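PDB 1X7F: outer surface protein from Bacillus cereus ATCC 14579, which is of unknown function but probably acts as a 6-phospho-N-acetylmuramidase, cleaving glycosides of 6-phosphorylated N-acetylmuramic acid. Local coordinates for residues 171-176 / 211-216; 205-210 / 232-237. All blocks are in the same frame, centred on the assembly; numbering follows the deposited sequence.

Contact 1 (171-176 / 211-216)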
loop_
_atom_site.group_PDB
_atom_site.type_symbol
_atom_site.label_atom_id
_atom_site.label_comp_id
_atom_site.label_asym_id
_atom_site.label_seq_id
_atom_site.Cartn_x
_atom_site.Cartn_y
_atom_site.Cartn_z
ATOM N N HIS A 171 4.095 6.925 8.896
ATOM C CA HIS A 171 5.500 7.021 8.555
ATOM C C HIS A 171 5.844 8.375 7.949
ATOM O O HIS A 171 4.942 9.084 7.487
ATOM C CB HIS A 171 5.827 5.958 7.532
ATOM C CG HIS A 171 6.158 4.628 8.120
ATOM N ND1 HIS A 171 7.419 4.313 8.582
ATOM C CD2 HIS A 171 5.409 3.511 8.268
ATOM C CE1 HIS A 171 7.427 3.066 9.015
ATOM N NE2 HIS A 171 6.216 2.561 8.844
ATOM N N ASN A 172 7.140 8.721 7.947
ATOM C CA ASN A 172 7.647 9.866 7.182
ATOM C C ASN A 172 7.699 9.516 5.701
ATOM O O ASN A 172 7.651 8.342 5.322
ATOM C CB ASN A 172 9.062 10.256 7.606
ATOM C CG ASN A 172 9.107 11.092 8.865
ATOM O OD1 ASN A 172 8.255 11.946 9.113
ATOM N ND2 ASN A 172 10.144 10.869 9.665
ATOM N N PHE A 173 7.808 10.536 4.856
ATOM C CA PHE A 173 8.213 10.301 3.481
ATOM C C PHE A 173 9.572 10.957 3.322
ATOM O O PHE A 173 9.999 11.697 4.214
ATOM C CB PHE A 173 7.175 10.771 2.440
ATOM C CG PHE A 173 6.791 12.237 2.534
ATOM C CD1 PHE A 173 7.750 13.242 2.478
ATOM C CD2 PHE A 173 5.437 12.602 2.588
ATOM C CE1 PHE A 173 7.400 14.583 2.531
ATOM C CE2 PHE A 173 5.059 13.939 2.639
ATOM C CZ PHE A 173 6.047 14.942 2.621
ATOM N N TYR A 174 10.252 10.673 2.204
ATOM C CA TYR A 174 11.662 11.073 2.030
ATOM C C TYR A 174 11.917 11.696 0.659
ATOM O O TYR A 174 12.023 10.973 -0.347
ATOM C CB TYR A 174 12.586 9.875 2.324
ATOM C CG TYR A 174 12.454 9.452 3.760
ATOM C CD1 TYR A 174 11.485 8.516 4.149
ATOM C CD2 TYR A 174 13.251 10.045 4.757
ATOM C CE1 TYR A 174 11.324 8.167 5.503
ATOM C CE2 TYR A 174 13.109 9.693 6.103
ATOM C CZ TYR A 174 12.141 8.763 6.461
ATOM O OH TYR A 174 11.995 8.422 7.789
ATOM N N PRO A 175 11.971 13.037 0.629
ATOM C CA PRO A 175 12.144 13.812 -0.610
ATOM C C PRO A 175 13.502 13.647 -1.261
ATOM O O PRO A 175 13.609 13.852 -2.472
ATOM C CB PRO A 175 12.005 15.279 -0.136
ATOM C CG PRO A 175 11.310 15.177 1.205
ATOM C CD PRO A 175 11.844 13.921 1.809
ATOM N N GLN A 176 14.535 13.348 -0.464
ATOM C CA GLN A 176 15.885 13.141 -0.992
ATOM C C GLN A 176 16.068 11.681 -1.433
ATOM O O GLN A 176 15.869 10.761 -0.642
ATOM C CB GLN A 176 16.971 13.546 0.027
ATOM C CG GLN A 176 18.391 13.383 -0.527
ATOM C CD GLN A 176 19.505 13.638 0.479
ATOM O OE1 GLN A 176 20.616 13.144 0.305
ATOM N NE2 GLN A 176 19.218 14.405 1.521
ATOM N N ILE A 211 4.363 18.666 -6.868
ATOM C CA ILE A 211 4.369 19.456 -5.634
ATOM C C ILE A 211 4.729 18.620 -4.409
ATOM O O ILE A 211 4.169 17.550 -4.187
ATOM C CB ILE A 211 2.995 20.172 -5.416
ATOM C CG1 ILE A 211 2.658 21.077 -6.604
ATOM C CG2 ILE A 211 2.998 20.976 -4.104
ATOM C CD1 ILE A 211 1.176 21.472 -6.680
ATOM N N GLY A 212 5.669 19.136 -3.620
ATOM C CA GLY A 212 5.971 18.622 -2.289
ATOM C C GLY A 212 6.150 19.823 -1.372
ATOM O O GLY A 212 5.973 20.955 -1.810
ATOM N N PRO A 213 6.495 19.591 -0.108
ATOM C CA PRO A 213 6.719 20.678 0.843
ATOM C C PRO A 213 7.912 21.596 0.548
ATOM O O PRO A 213 7.805 22.799 0.768
ATOM C CB PRO A 213 6.930 19.944 2.171
ATOM C CG PRO A 213 7.412 18.603 1.780
ATOM C CD PRO A 213 6.659 18.271 0.522
ATOM N N TRP A 214 9.035 21.042 0.078
ATOM C CA TRP A 214 10.291 21.823 -0.066
ATOM C C TRP A 214 10.761 21.947 -1.513
ATOM O O TRP A 214 10.117 21.438 -2.422
ATOM C CB TRP A 214 11.434 21.214 0.766
ATOM C CG TRP A 214 11.016 20.379 1.950
ATOM C CD1 TRP A 214 11.069 19.016 2.057
ATOM C CD2 TRP A 214 10.485 20.853 3.188
ATOM N NE1 TRP A 214 10.604 18.614 3.286
ATOM C CE2 TRP A 214 10.245 19.725 4.005
ATOM C CE3 TRP A 214 10.190 22.121 3.697
ATOM C CZ2 TRP A 214 9.715 19.825 5.292
ATOM C CZ3 TRP A 214 9.679 22.221 4.983
ATOM C CH2 TRP A 214 9.441 21.077 5.761
ATOM N N ASP A 215 11.906 22.597 -1.710
ATOM C CA ASP A 215 12.515 22.748 -3.038
ATOM C C ASP A 215 12.973 21.397 -3.647
ATOM O O ASP A 215 12.663 21.095 -4.806
ATOM C CB ASP A 215 13.642 23.810 -3.029
ATOM C CG ASP A 215 14.660 23.614 -1.882
ATOM O OD1 ASP A 215 15.368 24.600 -1.567
ATOM O OD2 ASP A 215 14.829 22.537 -1.242
ATOM N N ILE A 216 13.655 20.575 -2.858
ATOM C CA ILE A 216 14.067 19.238 -3.304
ATOM C C ILE A 216 12.931 18.235 -3.220
ATOM O O ILE A 216 12.349 18.009 -2.154
ATOM C CB ILE A 216 15.292 18.722 -2.491
ATOM C CG1 ILE A 216 16.440 19.743 -2.499
ATOM C CG2 ILE A 216 15.704 17.276 -2.922
ATOM C CD1 ILE A 216 16.987 20.127 -3.866
#

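Contact 2 (205-210 / 232-237)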
loop_
_atom_site.group_PDB
_atom_site.type_symbol
_atom_site.label_atom_id
_atom_site.label_comp_id
_atom_site.label_asym_id
_atom_site.label_seq_id
_atom_site.Cartn_x
_atom_site.Cartn_y
_atom_site.Cartn_z
ATOM N N THR A 205 4.618 7.421 -3.843
ATOM C CA THR A 205 4.899 8.564 -4.690
ATOM C C THR A 205 4.301 8.438 -6.089
ATOM O O THR A 205 4.367 7.381 -6.734
ATOM C CB THR A 205 6.413 8.828 -4.737
ATOM O OG1 THR A 205 6.671 10.072 -5.404
ATOM C CG2 THR A 205 7.145 7.780 -5.576
ATOM N N SER A 206 3.700 9.533 -6.528
ATOM C CA SER A 206 3.222 9.687 -7.888
ATOM C C SER A 206 4.376 10.057 -8.822
ATOM O O SER A 206 5.344 10.724 -8.417
ATOM C CB SER A 206 2.132 10.754 -7.919
ATOM O OG SER A 206 1.893 11.225 -9.229
ATOM N N HIS A 207 4.271 9.618 -10.073
ATOM C CA HIS A 207 5.274 9.929 -11.090
ATOM C C HIS A 207 4.833 11.078 -12.004
ATOM O O HIS A 207 5.550 11.455 -12.931
ATOM C CB HIS A 207 5.660 8.653 -11.856
ATOM C CG HIS A 207 6.179 7.577 -10.956
ATOM N ND1 HIS A 207 7.317 7.735 -10.185
ATOM C CD2 HIS A 207 5.676 6.361 -10.636
ATOM C CE1 HIS A 207 7.517 6.644 -9.471
ATOM N NE2 HIS A 207 6.529 5.801 -9.718
ATOM N N VAL A 208 3.664 11.644 -11.704
ATOM C CA VAL A 208 3.140 12.797 -12.419
ATOM C C VAL A 208 3.219 14.040 -11.520
ATOM O O VAL A 208 3.632 15.103 -11.973
ATOM C CB VAL A 208 1.676 12.544 -12.900
ATOM C CG1 VAL A 208 1.138 13.727 -13.670
ATOM C CG2 VAL A 208 1.600 11.279 -13.769
ATOM N N ALA A 209 2.824 13.881 -10.254
ATOM C CA ALA A 209 2.814 14.954 -9.258
ATOM C C ALA A 209 4.108 15.777 -9.213
ATOM O O ALA A 209 5.212 15.223 -9.256
ATOM C CB ALA A 209 2.497 14.382 -7.881
ATOM N N ASN A 210 3.953 17.101 -9.129
ATOM C CA ASN A 210 5.076 18.047 -9.120
ATOM C C ASN A 210 5.281 18.826 -7.825
ATOM O O ASN A 210 6.255 19.559 -7.703
ATOM C CB ASN A 210 4.942 19.031 -10.292
ATOM C CG ASN A 210 5.311 18.391 -11.610
ATOM O OD1 ASN A 210 6.216 17.549 -11.665
ATOM N ND2 ASN A 210 4.613 18.766 -12.674
ATOM N N GLU A 232 0.774 1.932 -8.290
ATOM C CA GLU A 232 -0.122 0.879 -7.822
ATOM C C GLU A 232 0.646 -0.306 -7.237
ATOM O O GLU A 232 0.125 -1.023 -6.379
ATOM C CB GLU A 232 -1.101 0.434 -8.938
ATOM C CG GLU A 232 -0.507 -0.479 -10.007
ATOM C CD GLU A 232 0.220 0.256 -11.124
ATOM O OE1 GLU A 232 0.579 -0.419 -12.106
ATOM O OE2 GLU A 232 0.439 1.493 -11.052
ATOM N N VAL A 233 1.884 -0.494 -7.688
ATOM C CA VAL A 233 2.764 -1.544 -7.156
ATOM C C VAL A 233 3.239 -1.197 -5.734
ATOM O O VAL A 233 3.210 -2.037 -4.842
ATOM C CB VAL A 233 3.942 -1.840 -8.135
ATOM C CG1 VAL A 233 4.893 -2.882 -7.567
ATOM C CG2 VAL A 233 3.364 -2.320 -9.488
ATOM N N GLN A 234 3.636 0.051 -5.529
ATOM C CA GLN A 234 3.889 0.575 -4.191
ATOM C C GLN A 234 2.751 0.310 -3.195
ATOM O O GLN A 234 3.002 -0.144 -2.089
ATOM C CB GLN A 234 4.154 2.082 -4.260
ATOM C CG GLN A 234 5.277 2.513 -5.177
ATOM C CD GLN A 234 5.370 4.034 -5.263
ATOM O OE1 GLN A 234 5.320 4.619 -6.351
ATOM N NE2 GLN A 234 5.508 4.669 -4.124
ATOM N N ALA A 235 1.507 0.587 -3.598
ATOM C CA ALA A 235 0.335 0.364 -2.748
ATOM C C ALA A 235 0.098 -1.115 -2.467
ATOM O O ALA A 235 -0.161 -1.505 -1.324
ATOM C CB ALA A 235 -0.905 0.994 -3.365
ATOM N N LYS A 236 0.175 -1.931 -3.512
ATOM C CA LYS A 236 0.107 -3.382 -3.385
ATOM C C LYS A 236 1.116 -3.856 -2.348
ATOM O O LYS A 236 0.788 -4.634 -1.460
ATOM C CB LYS A 236 0.402 -4.077 -4.732
ATOM C CG LYS A 236 -0.753 -4.104 -5.742
ATOM C CD LYS A 236 -0.311 -4.838 -7.040
ATOM C CE LYS A 236 -1.383 -4.781 -8.106
ATOM N NZ LYS A 236 -1.206 -5.819 -9.156
ATOM N N HIS A 237 2.351 -3.378 -2.458
ATOM C CA HIS A 237 3.389 -3.813 -1.551
ATOM C C HIS A 237 3.074 -3.470 -0.085
ATOM O O HIS A 237 3.087 -4.360 0.772
ATOM C CB HIS A 237 4.744 -3.269 -1.992
ATOM C CG HIS A 237 5.891 -3.795 -1.189
ATOM N ND1 HIS A 237 7.123 -3.181 -1.166
ATOM C CD2 HIS A 237 5.994 -4.876 -0.383
ATOM C CE1 HIS A 237 7.938 -3.859 -0.381
ATOM N NE2 HIS A 237 7.275 -4.891 0.107
#

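Contact 1 (171-176 / 211-216)
P175 and I216 mark the closest approach of the two backbones, with their CA atoms 6.4 Å apart. Neither segment is a regular helix or strand, and no hydrogen bond runs between them. The joint is made by van der Waals packing of rings and short apolar groups.

P175 lies at the middle. Its CB sits 3.4 Å from the carbonyl O of I216. Its CG reaches the five-membered part of the W214 indole, 3.9 Å from CD1 of W214 and near the indole plane. The proline therefore meets the tryptophan at its edge and not over a face. One face of that indole is taken by P213 of its own segment, whose CB stands 3.7 Å above the ring centre of W214. I216 adds its CG2 branch, 4.0 Å from O of P175.

The second point of contact is F173 with P213. The far end of the phenyl ring does the touching: CZ of F173 is 4.0 Å from CD of P213. The two side chains come from opposite directions. The phenyl has CG between its backbone N and carbonyl carbon (chi1 57°), which carries the tip of the ring to the proline. F173 also meets F203 of strand 201-204 edge to face.

I216 N is held within its own segment by OD2 of D215, at 2.8 Å and a bent 132°. Backbone bonds from Y174 to C221 and from P175 to D218 tie the first loop to a later part of the second. Both segments belong to loops that follow parallel strands, 167-170 and 201-204. This is loop-to-loop packing at the C-terminal ends of the strands of a TIM-type barrel, the end that carries the active site in such enzymes.

Contact 2 (205-210 / 232-237)
The imidazole of H207 and the amide of Q234 approach from opposite directions, with their planes 51° apart. They do not stack. One face of the imidazole has the carbonyl O of T205 4.0 Å above its plane, displaced toward the rim. NE2 of H207 is hydrogen-bonded to the carbonyl O of L229, so its main polar partner is not the amide.

The amide end of Q234 lies against the backbone of T205. CD of Q234 is 3.7 Å from N of T205 and 3.8 Å from its O, so the amide faces both polar groups of one residue. Q234 is extended beyond CG (chi2 175°), which carries its amide from the helix to the loop. The methyl CG2 of T205 lies 4.2 Å from CD of Q234. OG1 of T205 is turned to other partners, L220 N and the side chain of N251.

Beyond T205 the loop is shaped by S206. Its OG accepts from A209 N at 3.0 Å and from V208 N at 3.1 Å, an ST motif combined with an ST turn. The first of these bonds is nearly straight, at 175°.

The contact joins the loop after strand 201-204 to helix 231-240. Next to Q234 on the helix, A235 packs on V247 of strand 246-249 and L262 of helix 256-264, while K236 forms a salt bridge with E368.

In the fold
From the N terminus the chain reaches 171-176 directly after strand 167-170. It then passes through helix 183-195 and strand 201-204 to 205-210, which runs straight on into 211-216. A further 15 residues lead to 232-237 on helix 231-240. Contact 1 closes a loop of 34 intervening residues, and contact 2 one of 21. The segments alternate along the chain, so the two contacts cross. Their centres are 14 Å apart. Contact 1 joins the loops after two successive barrel strands near the surface. Contact 2 fixes the start of the second loop to the helix that follows it. H171 also bonds A201 through the backbone, consistent with closure of the barrel between strands 167-170 and 201-204.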